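Side-chain contacts in alpha-galactosidase (Thermus thermophilus, PDB 6LCJ), which probably hydrolyses alpha-galactosidic bonds, as a glycoside hydrolase of family GH36 that assembles into hexamers: residues E191-D196 and E221-R226; W206-N209 and G215-F218; Y335-G340 and H398-V403; A341-S346 and D351-G356. One frame throughout, in Å; residues are numbered along the deposited sequence.

All four contacts belong to one barrel of eight parallel strands. Contacts 1 and 2 share helix 216-224: contact 1 packs I223 of it on strand 192-195, contact 2 packs its first turn on P208. Their centres lie about 14 Å apart, and they meet where I195 CD1 comes 4.2 Å from M216 CE. Contact 3 joins two strands across the barrel interior; contact 4 packs the outer side of the strand between them. These two are about 7 Å apart, centre to centre, and F338 N probably bonds to G352 O at 2.7 Å. Contacts 2 and 4 stand farthest apart, about 27 Å between centres. Glycosidases of this fold work at the C-terminal ends of such strands.

Contact 1: residues E191-D196 and E221-R226; sequences EVFQID and ERIRER
F193 and I223 make most of this contact, their side chains crossing at about a right angle. The apolar part has two points of touch: I223 CG2 sits 3.8 Å from F193 CB, and I223 CD1 reaches F193 CD1 at 3.7 Å, approaching the ring obliquely. F193 has its CG anti to the backbone N (chi1 -173°), which carries the ring across the end of I223. I195 joins more loosely, its CD1 4.3 Å from I223 CD1. The segments are the first strand and the helix of a beta-alpha-beta crossover, one unit of the TIM barrel; I223 also touches A230 on the strand that follows, and F193 meets L182 and V185 of helix 175-185 and stacks on W163. An alanine in place of I223 would probably open a gap between helix and strand, with the touch on F193 CD1 lost. The polar bonds lie on the other side of the strand. Q194 NE2 gives a 2.9 Å hydrogen bond to D196 OD2, in the plane of its own amide and to the anti side of the carboxylate, and a weak one to I195 O. D196 OD2 is gripped a second time, by the charge of K302 NZ.

Contact 2: residues W206-N209 and G215-F218; sequences WEPN and GMAF
P208 lays its ring against the bent side chain of M216 at the start of helix 216-224, in the connection between strands 192-195 and 229-234 of the TIM barrel. The two side chains run antiparallel alongside one another. M216 starts with CG anti to its carbonyl carbon (chi1 -57°), which sets that methylene beside the proline ring, 3.9 Å from P208 CG and 4.0 Å from P208 CD. The bend at chi2 (-49°) then brings the sulfur to the neighbouring corner of the ring, with SD 3.8 Å from P208 CB, and chi3 (-65°) turns CE on from there. The pyrrolidine, puckered C-gamma endo, is thus met along CB, CG and CD, all by van der Waals contact. Its CG also faces G215, whose CA is 4.1 Å away. G215 is the N-cap of the helix, with a positive phi; a CB there would collide with the carbonyl oxygen of the residue before, reason enough for glycine. Just before P208, E207 forms a salt bridge with K292, whose NZ also gives a hydrogen bond to W206 O. K292 belongs to helix 280-296, and W296 at the end of that helix touches M216; Y298 OH, on the next strand, bonds to M216 O. The contact therefore sits where the loop after strand 205-206, helix 216-224 and helix 280-296 come together.

Contact 3: residues Y335-G340 and H398-V403; sequences YLLFCG and HVDPDV
The interior of the TIM barrel is the setting: strands 335-338 and 398-400 belong to its parallel sheet with strand 352-354 between them, and their side chains meet over that middle strand. Y335 and H398 supply the polar link. The phenol OH lies 2.8 Å from H398 ND1, a hydrogen bond in which each group approaches the other at its edge, close to both ring planes. The rings are turned only 20° from one another and stand rim to rim, neither over the other's face. With CG anti to the backbone N (chi1 -164°), the tyrosine ring is swung across so that OH also comes 3.3 Å from H398 CB. H398 NE2, on the far side of the imidazole, bonds to G157 O, so the ring is held at both nitrogens; the Y335 ring meets that of Y300 with nearly parallel planes. A phenylalanine at Y335 would probably leave H398 ND1 without this mate and the imidazole freer to turn about its remaining bond. Farther along the strands, L337 and D400 cross at about a right angle. Both leucine methyls, CD1 and CD2, lie 3.6 Å from D400 OD2, so that one carboxylate oxygen rests on the forked end of L337. R354, from the strand between, packs against the same aspartate. The other oxygen bonds to the chain beyond the strand: D400 OD1 accepts from D402 N at 2.9 Å, an Asx turn, the N-H arriving from above the carboxylate, 60° out of its plane.

Contact 4: residues A341-S346 and D351-G356; sequences APVLAS and DGLRVG
L353 packs on V343, S346 and A341, on the outer side of strand 352-354 of the TIM barrel, where the loop coming from strand 335-338 folds back on the next strand. From CA its CB points toward that loop. CG then continues anti to the backbone N (chi1 178°), carrying the fork outward, and chi2 (70°) spreads the two methyls over different parts of the loop. CD1 goes to S346, whose CB is 4.1 Å away, and lies 4.3 Å from A341 CB. CD2 takes the other branch: it lies 3.9 Å from V343 CG1, the two side chains crossing at about a right angle, and 3.8 Å from V343 O. F338 of the neighbouring strand also lies against CD1. Polar bonds within the loop and to its neighbours tie it down. Residues 343-346 coil like a helix turn, with S346 N bonded to V343 O, and S346 OG gives a short hydrogen bond, 2.7 Å, back to P342 O; the same hydroxyl also bonds to Y320 OH on helix 317-331. V343 is tied through its backbone to W50. On the strand, R354 turns away from this loop and pairs with D358 in a salt bridge. Its NH2 also reaches G356 O at 2.9 Å, the donor tilted 21° from the carbonyl plane.

Contact 1: residues E191-D196 and E221-R226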
loop_
_atom_site.group_PDB
_atom_site.type_symbol
_atom_site.label_atom_id
_atom_site.label_comp_id
_atom_site.label_asym_id
_atom_site.label_seq_id
_atom_site.Cartn_x
_atom_site.Cartn_y
_atom_site.Cartn_z
ATOM N N GLU E 191 -24.758 46.701 -29.689
ATOM C CA GLU E 191 -25.925 46.151 -30.366
ATOM C C GLU E 191 -26.732 45.185 -29.514
ATOM O O GLU E 191 -27.896 44.943 -29.837
ATOM C CB GLU E 191 -25.506 45.439 -31.661
ATOM C CG GLU E 191 -24.223 46.008 -32.245
ATOM C CD GLU E 191 -23.883 45.436 -33.596
ATOM O OE1 GLU E 191 -22.909 44.655 -33.696
ATOM O OE2 GLU E 191 -24.583 45.777 -34.568
ATOM N N VAL E 192 -26.154 44.634 -28.445
ATOM C CA VAL E 192 -26.805 43.648 -27.590
ATOM C C VAL E 192 -26.521 44.013 -26.138
ATOM O O VAL E 192 -25.385 44.339 -25.784
ATOM C CB VAL E 192 -26.306 42.212 -27.878
ATOM C CG1 VAL E 192 -27.121 41.183 -27.099
ATOM C CG2 VAL E 192 -26.322 41.897 -29.360
ATOM N N PHE E 193 -27.553 43.954 -25.296
ATOM C CA PHE E 193 -27.418 44.087 -23.851
ATOM C C PHE E 193 -27.781 42.730 -23.255
ATOM O O PHE E 193 -28.952 42.334 -23.287
ATOM C CB PHE E 193 -28.328 45.189 -23.325
ATOM C CG PHE E 193 -28.128 45.501 -21.874
ATOM C CD1 PHE E 193 -28.751 44.746 -20.895
ATOM C CD2 PHE E 193 -27.319 46.559 -21.482
ATOM C CE1 PHE E 193 -28.574 45.041 -19.548
ATOM C CE2 PHE E 193 -27.139 46.861 -20.130
ATOM C CZ PHE E 193 -27.775 46.097 -19.161
ATOM N N GLN E 194 -26.787 42.010 -22.725
ATOM C CA GLN E 194 -26.957 40.601 -22.386
ATOM C C GLN E 194 -26.910 40.392 -20.878
ATOM O O GLN E 194 -25.909 40.716 -20.239
ATOM C CB GLN E 194 -25.903 39.739 -23.074
ATOM C CG GLN E 194 -26.150 38.231 -22.910
ATOM C CD GLN E 194 -24.969 37.546 -22.255
ATOM O OE1 GLN E 194 -23.837 37.628 -22.755
ATOM N NE2 GLN E 194 -25.211 36.889 -21.118
ATOM N N ILE E 195 -27.997 39.851 -20.324
ATOM C CA ILE E 195 -28.097 39.494 -18.909
ATOM C C ILE E 195 -27.507 38.103 -18.715
ATOM O O ILE E 195 -27.924 37.145 -19.375
ATOM C CB ILE E 195 -29.555 39.535 -18.430
ATOM C CG1 ILE E 195 -30.094 40.945 -18.530
ATOM C CG2 ILE E 195 -29.684 39.066 -16.994
ATOM C CD1 ILE E 195 -31.493 40.957 -18.973
ATOM N N ASP E 196 -26.554 37.982 -17.800
ATOM C CA ASP E 196 -25.864 36.723 -17.631
ATOM C C ASP E 196 -26.401 35.979 -16.404
ATOM O O ASP E 196 -27.551 36.170 -15.987
ATOM C CB ASP E 196 -24.355 36.973 -17.535
ATOM C CG ASP E 196 -23.535 35.793 -18.044
ATOM O OD1 ASP E 196 -23.100 34.959 -17.198
ATOM O OD2 ASP E 196 -23.298 35.720 -19.277
ATOM N N GLU E 221 -38.020 44.405 -23.046
ATOM C CA GLU E 221 -38.707 45.459 -23.784
ATOM C C GLU E 221 -38.077 46.820 -23.512
ATOM O O GLU E 221 -37.940 47.639 -24.429
ATOM C CB GLU E 221 -40.197 45.462 -23.441
ATOM C CG GLU E 221 -41.014 46.537 -24.174
ATOM C CD GLU E 221 -40.729 46.626 -25.683
ATOM O OE1 GLU E 221 -40.566 45.568 -26.342
ATOM O OE2 GLU E 221 -40.675 47.764 -26.211
ATOM N N ARG E 222 -37.675 47.075 -22.259
ATOM C CA ARG E 222 -36.878 48.260 -21.954
ATOM C C ARG E 222 -35.580 48.289 -22.762
ATOM O O ARG E 222 -35.145 49.359 -23.208
ATOM C CB ARG E 222 -36.574 48.317 -20.454
ATOM C CG ARG E 222 -37.809 48.446 -19.567
ATOM C CD ARG E 222 -38.343 49.878 -19.504
ATOM N NE ARG E 222 -38.564 50.328 -18.124
ATOM C CZ ARG E 222 -37.777 51.185 -17.462
ATOM N NH1 ARG E 222 -36.698 51.704 -18.049
ATOM N NH2 ARG E 222 -38.068 51.522 -16.205
ATOM N N ILE E 223 -34.953 47.125 -22.970
ATOM C CA ILE E 223 -33.701 47.065 -23.725
ATOM C C ILE E 223 -33.942 47.392 -25.193
ATOM O O ILE E 223 -33.166 48.131 -25.814
ATOM C CB ILE E 223 -33.037 45.684 -23.571
ATOM C CG1 ILE E 223 -32.525 45.480 -22.154
ATOM C CG2 ILE E 223 -31.886 45.519 -24.559
ATOM C CD1 ILE E 223 -32.281 44.033 -21.846
ATOM N N ARG E 224 -34.982 46.800 -25.787
ATOM C CA ARG E 224 -35.304 47.130 -27.176
ATOM C C ARG E 224 -35.741 48.579 -27.312
ATOM O O ARG E 224 -35.443 49.221 -28.323
ATOM C CB ARG E 224 -36.392 46.206 -27.720
ATOM C CG ARG E 224 -36.042 44.725 -27.678
ATOM C CD ARG E 224 -37.317 43.880 -27.771
ATOM N NE ARG E 224 -37.126 42.650 -28.532
ATOM C CZ ARG E 224 -37.089 42.575 -29.860
ATOM N NH1 ARG E 224 -37.228 43.671 -30.596
ATOM N NH2 ARG E 224 -36.913 41.392 -30.445
ATOM N N GLU E 225 -36.421 49.108 -26.291
ATOM C CA GLU E 225 -36.825 50.507 -26.254
ATOM C C GLU E 225 -35.640 51.463 -26.345
ATOM O O GLU E 225 -35.839 52.654 -26.603
ATOM C CB GLU E 225 -37.613 50.780 -24.967
ATOM C CG GLU E 225 -39.125 50.789 -25.131
ATOM C CD GLU E 225 -39.857 50.634 -23.802
ATOM O OE1 GLU E 225 -39.392 51.222 -22.794
ATOM O OE2 GLU E 225 -40.890 49.919 -23.762
ATOM N N ARG E 226 -34.416 50.982 -26.124
ATOM C CA ARG E 226 -33.227 51.813 -26.262
ATOM C C ARG E 226 -32.384 51.413 -27.468
ATOM O O ARG E 226 -31.188 51.727 -27.521
ATOM C CB ARG E 226 -32.392 51.767 -24.984
ATOM C CG ARG E 226 -33.031 52.490 -23.825
ATOM C CD ARG E 226 -32.885 53.991 -24.010
ATOM N NE ARG E 226 -32.299 54.659 -22.844
ATOM C CZ ARG E 226 -31.350 55.596 -22.921
ATOM N NH1 ARG E 226 -30.874 55.971 -24.105
ATOM N NH2 ARG E 226 -30.874 56.162 -21.818
#

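Contact 2: residues W206-N209 and G215-F218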
loop_
_atom_site.group_PDB
_atom_site.type_symbol
_atom_site.label_atom_id
_atom_site.label_comp_id
_atom_site.label_asym_id
_atom_site.label_seq_id
_atom_site.Cartn_x
_atom_site.Cartn_y
_atom_site.Cartn_z
ATOM N N TRP E 206 -35.494 28.058 -14.581
ATOM C CA TRP E 206 -35.181 29.229 -15.398
ATOM C C TRP E 206 -36.380 30.178 -15.429
ATOM O O TRP E 206 -37.086 30.341 -16.429
ATOM C CB TRP E 206 -34.760 28.786 -16.792
ATOM C CG TRP E 206 -33.566 27.911 -16.690
ATOM C CD1 TRP E 206 -33.528 26.546 -16.781
ATOM C CD2 TRP E 206 -32.229 28.334 -16.403
ATOM N NE1 TRP E 206 -32.244 26.098 -16.598
ATOM C CE2 TRP E 206 -31.426 27.179 -16.362
ATOM C CE3 TRP E 206 -31.632 29.583 -16.182
ATOM C CZ2 TRP E 206 -30.053 27.234 -16.108
ATOM C CZ3 TRP E 206 -30.281 29.635 -15.928
ATOM C CH2 TRP E 206 -29.502 28.471 -15.897
ATOM N N GLU E 207 -36.595 30.801 -14.278
ATOM C CA GLU E 207 -37.642 31.763 -14.012
ATOM C C GLU E 207 -37.033 32.826 -13.114
ATOM O O GLU E 207 -36.131 32.527 -12.318
ATOM C CB GLU E 207 -38.858 31.114 -13.324
ATOM C CG GLU E 207 -39.695 30.205 -14.219
ATOM C CD GLU E 207 -40.377 30.961 -15.345
ATOM O OE1 GLU E 207 -40.829 32.107 -15.115
ATOM O OE2 GLU E 207 -40.464 30.414 -16.466
ATOM N N PRO E 208 -37.478 34.073 -13.237
ATOM C CA PRO E 208 -36.800 35.162 -12.524
ATOM C C PRO E 208 -36.939 35.039 -11.016
ATOM O O PRO E 208 -38.019 34.769 -10.491
ATOM C CB PRO E 208 -37.493 36.424 -13.050
ATOM C CG PRO E 208 -38.704 35.949 -13.820
ATOM C CD PRO E 208 -38.401 34.562 -14.273
ATOM N N ASN E 209 -35.828 35.242 -10.319
ATOM C CA ASN E 209 -35.830 35.279 -8.864
ATOM C C ASN E 209 -36.384 36.619 -8.373
ATOM O O ASN E 209 -36.859 37.458 -9.144
ATOM C CB ASN E 209 -34.426 34.989 -8.314
ATOM C CG ASN E 209 -33.353 36.000 -8.786
ATOM O OD1 ASN E 209 -33.572 37.216 -8.806
ATOM N ND2 ASN E 209 -32.170 35.482 -9.128
ATOM N N GLY E 215 -40.283 40.630 -14.069
ATOM C CA GLY E 215 -40.157 39.548 -15.023
ATOM C C GLY E 215 -39.232 39.877 -16.181
ATOM O O GLY E 215 -38.921 41.035 -16.470
ATOM N N MET E 216 -38.800 38.817 -16.868
ATOM C CA MET E 216 -37.749 38.970 -17.866
ATOM C C MET E 216 -38.261 39.602 -19.149
ATOM O O MET E 216 -37.485 40.250 -19.859
ATOM C CB MET E 216 -37.091 37.618 -18.166
ATOM C CG MET E 216 -36.510 36.934 -16.939
ATOM S SD MET E 216 -35.460 37.997 -15.914
ATOM C CE MET E 216 -34.090 38.325 -17.032
ATOM N N ALA E 217 -39.542 39.442 -19.470
ATOM C CA ALA E 217 -40.043 40.030 -20.708
ATOM C C ALA E 217 -40.080 41.548 -20.622
ATOM O O ALA E 217 -39.915 42.228 -21.639
ATOM C CB ALA E 217 -41.429 39.484 -21.034
ATOM N N PHE E 218 -40.276 42.088 -19.418
ATOM C CA PHE E 218 -40.270 43.533 -19.222
ATOM C C PHE E 218 -38.877 44.112 -19.445
ATOM O O PHE E 218 -38.703 45.081 -20.198
ATOM C CB PHE E 218 -40.771 43.852 -17.815
ATOM C CG PHE E 218 -40.380 45.207 -17.323
ATOM C CD1 PHE E 218 -41.065 46.337 -17.752
ATOM C CD2 PHE E 218 -39.333 45.357 -16.421
ATOM C CE1 PHE E 218 -40.707 47.602 -17.301
ATOM C CE2 PHE E 218 -38.967 46.616 -15.957
ATOM C CZ PHE E 218 -39.657 47.743 -16.402
#

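Contact 3: residues Y335-G340 and H398-V403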
loop_
_atom_site.group_PDB
_atom_site.type_symbol
_atom_site.label_atom_id
_atom_site.label_comp_id
_atom_site.label_asym_id
_atom_site.label_seq_id
_atom_site.Cartn_x
_atom_site.Cartn_y
_atom_site.Cartn_z
ATOM N N TYR E 335 -29.443 34.572 -32.329
ATOM C CA TYR E 335 -28.000 34.393 -32.208
ATOM C C TYR E 335 -27.719 33.461 -31.036
ATOM O O TYR E 335 -28.087 33.766 -29.895
ATOM C CB TYR E 335 -27.290 35.731 -31.990
ATOM C CG TYR E 335 -25.795 35.666 -32.245
ATOM C CD1 TYR E 335 -24.927 35.171 -31.275
ATOM C CD2 TYR E 335 -25.253 36.078 -33.457
ATOM C CE1 TYR E 335 -23.565 35.098 -31.503
ATOM C CE2 TYR E 335 -23.896 36.007 -33.692
ATOM C CZ TYR E 335 -23.054 35.516 -32.710
ATOM O OH TYR E 335 -21.702 35.439 -32.931
ATOM N N LEU E 336 -27.056 32.342 -31.305
ATOM C CA LEU E 336 -26.652 31.431 -30.243
ATOM C C LEU E 336 -25.142 31.520 -30.058
ATOM O O LEU E 336 -24.371 31.272 -31.000
ATOM C CB LEU E 336 -27.087 29.997 -30.542
ATOM C CG LEU E 336 -28.594 29.830 -30.670
ATOM C CD1 LEU E 336 -28.925 28.383 -30.961
ATOM C CD2 LEU E 336 -29.300 30.334 -29.416
ATOM N N LEU E 337 -24.735 31.919 -28.859
ATOM C CA LEU E 337 -23.347 31.899 -28.436
ATOM C C LEU E 337 -23.149 30.651 -27.591
ATOM O O LEU E 337 -23.787 30.510 -26.541
ATOM C CB LEU E 337 -23.001 33.150 -27.628
ATOM C CG LEU E 337 -21.592 33.123 -27.016
ATOM C CD1 LEU E 337 -20.529 33.269 -28.098
ATOM C CD2 LEU E 337 -21.426 34.197 -25.965
ATOM N N PHE E 338 -22.288 29.741 -28.059
ATOM C CA PHE E 338 -21.999 28.493 -27.349
ATOM C C PHE E 338 -20.838 28.700 -26.387
ATOM O O PHE E 338 -19.781 29.207 -26.784
ATOM C CB PHE E 338 -21.653 27.362 -28.323
ATOM C CG PHE E 338 -22.854 26.715 -28.989
ATOM C CD1 PHE E 338 -24.038 27.424 -29.187
ATOM C CD2 PHE E 338 -22.784 25.409 -29.451
ATOM C CE1 PHE E 338 -25.117 26.843 -29.828
ATOM C CE2 PHE E 338 -23.869 24.817 -30.090
ATOM C CZ PHE E 338 -25.033 25.535 -30.278
ATOM N N CYS E 339 -21.023 28.276 -25.136
ATOM C CA CYS E 339 -20.015 28.436 -24.096
ATOM C C CYS E 339 -19.867 27.120 -23.337
ATOM O O CYS E 339 -20.830 26.363 -23.194
ATOM C CB CYS E 339 -20.395 29.601 -23.128
ATOM S SG CYS E 339 -19.043 30.127 -21.958
ATOM N N GLY E 340 -18.654 26.849 -22.845
ATOM C CA GLY E 340 -18.392 25.603 -22.135
ATOM C C GLY E 340 -18.669 24.386 -22.984
ATOM O O GLY E 340 -19.082 23.330 -22.471
ATOM N N HIS E 398 -18.228 32.544 -35.540
ATOM C CA HIS E 398 -17.711 33.707 -34.841
ATOM C C HIS E 398 -16.956 33.248 -33.602
ATOM O O HIS E 398 -17.542 32.658 -32.685
ATOM C CB HIS E 398 -18.841 34.652 -34.458
ATOM C CG HIS E 398 -19.554 35.222 -35.639
ATOM N ND1 HIS E 398 -20.816 35.772 -35.556
ATOM C CD2 HIS E 398 -19.188 35.294 -36.942
ATOM C CE1 HIS E 398 -21.187 36.176 -36.759
ATOM N NE2 HIS E 398 -20.217 35.903 -37.615
ATOM N N VAL E 399 -15.655 33.522 -33.576
ATOM C CA VAL E 399 -14.793 33.075 -32.493
ATOM C C VAL E 399 -14.817 34.123 -31.389
ATOM O O VAL E 399 -14.411 35.274 -31.595
ATOM C CB VAL E 399 -13.370 32.827 -33.000
ATOM C CG1 VAL E 399 -12.423 32.657 -31.826
ATOM C CG2 VAL E 399 -13.368 31.609 -33.905
ATOM N N ASP E 400 -15.317 33.731 -30.221
ATOM C CA ASP E 400 -15.437 34.646 -29.099
ATOM C C ASP E 400 -14.227 34.523 -28.181
ATOM O O ASP E 400 -14.049 33.471 -27.557
ATOM C CB ASP E 400 -16.717 34.349 -28.335
ATOM C CG ASP E 400 -16.948 35.309 -27.187
ATOM O OD1 ASP E 400 -16.169 36.296 -27.062
ATOM O OD2 ASP E 400 -17.925 35.085 -26.419
ATOM N N PRO E 401 -13.386 35.551 -28.041
ATOM C CA PRO E 401 -12.219 35.439 -27.154
ATOM C C PRO E 401 -12.532 35.795 -25.713
ATOM O O PRO E 401 -11.616 35.784 -24.880
ATOM C CB PRO E 401 -11.224 36.449 -27.765
ATOM C CG PRO E 401 -12.123 37.554 -28.260
ATOM C CD PRO E 401 -13.499 36.910 -28.605
ATOM N N ASP E 402 -13.810 36.082 -25.433
ATOM C CA ASP E 402 -14.364 36.589 -24.177
ATOM C C ASP E 402 -14.156 38.099 -24.082
ATOM O O ASP E 402 -13.601 38.712 -24.999
ATOM C CB ASP E 402 -13.808 35.849 -22.958
ATOM C CG ASP E 402 -14.847 35.693 -21.881
ATOM O OD1 ASP E 402 -15.906 36.333 -22.025
ATOM O OD2 ASP E 402 -14.612 34.963 -20.890
ATOM N N VAL E 403 -14.643 38.723 -23.008
ATOM C CA VAL E 403 -14.796 40.181 -23.000
ATOM C C VAL E 403 -13.456 40.911 -22.949
ATOM O O VAL E 403 -12.407 40.324 -22.651
ATOM C CB VAL E 403 -15.702 40.636 -21.836
ATOM C CG1 VAL E 403 -16.987 39.846 -21.839
ATOM C CG2 VAL E 403 -14.969 40.497 -20.507
#

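Contact 4: residues A341-S346 and D351-G356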
loop_
_atom_site.group_PDB
_atom_site.type_symbol
_atom_site.label_atom_id
_atom_site.label_comp_id
_atom_site.label_asym_id
_atom_site.label_seq_id
_atom_site.Cartn_x
_atom_site.Cartn_y
_atom_site.Cartn_z
ATOM N N ALA E 341 -18.454 24.510 -24.263
ATOM C CA ALA E 341 -19.066 23.639 -25.228
ATOM C C ALA E 341 -18.018 22.832 -25.964
ATOM O O ALA E 341 -16.924 23.344 -26.243
ATOM C CB ALA E 341 -19.883 24.457 -26.243
ATOM N N PRO E 342 -18.330 21.581 -26.296
ATOM C CA PRO E 342 -17.506 20.839 -27.257
ATOM C C PRO E 342 -17.204 21.688 -28.478
ATOM O O PRO E 342 -18.116 22.096 -29.203
ATOM C CB PRO E 342 -18.390 19.641 -27.609
ATOM C CG PRO E 342 -19.238 19.457 -26.397
ATOM C CD PRO E 342 -19.544 20.839 -25.927
ATOM N N VAL E 343 -15.932 21.979 -28.714
ATOM C CA VAL E 343 -15.592 22.964 -29.732
ATOM C C VAL E 343 -15.966 22.455 -31.121
ATOM O O VAL E 343 -16.799 23.049 -31.812
ATOM C CB VAL E 343 -14.108 23.353 -29.624
ATOM C CG1 VAL E 343 -13.656 24.057 -30.878
ATOM C CG2 VAL E 343 -13.906 24.252 -28.404
ATOM N N LEU E 344 -15.393 21.328 -31.542
ATOM C CA LEU E 344 -15.573 20.916 -32.931
ATOM C C LEU E 344 -16.991 20.416 -33.192
ATOM O O LEU E 344 -17.572 20.713 -34.241
ATOM C CB LEU E 344 -14.531 19.860 -33.291
ATOM C CG LEU E 344 -13.127 20.466 -33.179
ATOM C CD1 LEU E 344 -12.009 19.452 -33.389
ATOM C CD2 LEU E 344 -12.984 21.630 -34.154
ATOM N N ALA E 345 -17.585 19.696 -32.239
ATOM C CA ALA E 345 -18.934 19.170 -32.446
ATOM C C ALA E 345 -20.006 20.265 -32.481
ATOM O O ALA E 345 -21.150 19.977 -32.854
ATOM C CB ALA E 345 -19.263 18.136 -31.360
ATOM N N SER E 346 -19.666 21.504 -32.098
ATOM C CA SER E 346 -20.590 22.629 -32.125
ATOM C C SER E 346 -20.621 23.328 -33.466
ATOM O O SER E 346 -21.536 24.117 -33.709
ATOM C CB SER E 346 -20.223 23.666 -31.055
ATOM O OG SER E 346 -20.498 23.195 -29.739
ATOM N N ASP E 351 -23.578 30.254 -33.674
ATOM C CA ASP E 351 -23.185 31.483 -34.355
ATOM C C ASP E 351 -21.894 32.039 -33.771
ATOM O O ASP E 351 -21.004 32.465 -34.513
ATOM C CB ASP E 351 -24.288 32.540 -34.242
ATOM C CG ASP E 351 -25.626 32.036 -34.744
ATOM O OD1 ASP E 351 -25.747 31.865 -35.965
ATOM O OD2 ASP E 351 -26.543 31.794 -33.920
ATOM N N GLY E 352 -21.789 32.033 -32.449
ATOM C CA GLY E 352 -20.563 32.387 -31.768
ATOM C C GLY E 352 -20.149 31.259 -30.839
ATOM O O GLY E 352 -20.996 30.565 -30.259
ATOM N N LEU E 353 -18.833 31.066 -30.716
ATOM C CA LEU E 353 -18.274 29.971 -29.933
ATOM C C LEU E 353 -17.135 30.493 -29.068
ATOM O O LEU E 353 -16.168 31.056 -29.587
ATOM C CB LEU E 353 -17.792 28.845 -30.847
ATOM C CG LEU E 353 -17.144 27.632 -30.183
ATOM C CD1 LEU E 353 -18.174 26.841 -29.441
ATOM C CD2 LEU E 353 -16.440 26.741 -31.203
ATOM N N ARG E 354 -17.248 30.308 -27.758
ATOM C CA ARG E 354 -16.135 30.605 -26.863
ATOM C C ARG E 354 -15.042 29.562 -27.052
ATOM O O ARG E 354 -15.325 28.364 -27.096
ATOM C CB ARG E 354 -16.615 30.637 -25.414
ATOM C CG ARG E 354 -17.453 31.882 -25.069
ATOM C CD ARG E 354 -16.596 33.010 -24.489
ATOM N NE ARG E 354 -15.656 32.455 -23.536
ATOM C CZ ARG E 354 -15.897 32.305 -22.237
ATOM N NH1 ARG E 354 -17.042 32.722 -21.699
ATOM N NH2 ARG E 354 -14.977 31.738 -21.464
ATOM N N VAL E 355 -13.795 30.020 -27.200
ATOM C CA VAL E 355 -12.661 29.150 -27.493
ATOM C C VAL E 355 -11.624 29.133 -26.379
ATOM O O VAL E 355 -10.580 28.498 -26.534
ATOM C CB VAL E 355 -11.983 29.527 -28.827
ATOM C CG1 VAL E 355 -12.877 29.197 -30.001
ATOM C CG2 VAL E 355 -11.630 30.992 -28.814
ATOM N N GLY E 356 -11.868 29.807 -25.269
ATOM C CA GLY E 356 -10.959 29.737 -24.154
ATOM C C GLY E 356 -11.640 29.817 -22.802
ATOM O O GLY E 356 -12.831 30.142 -22.678
#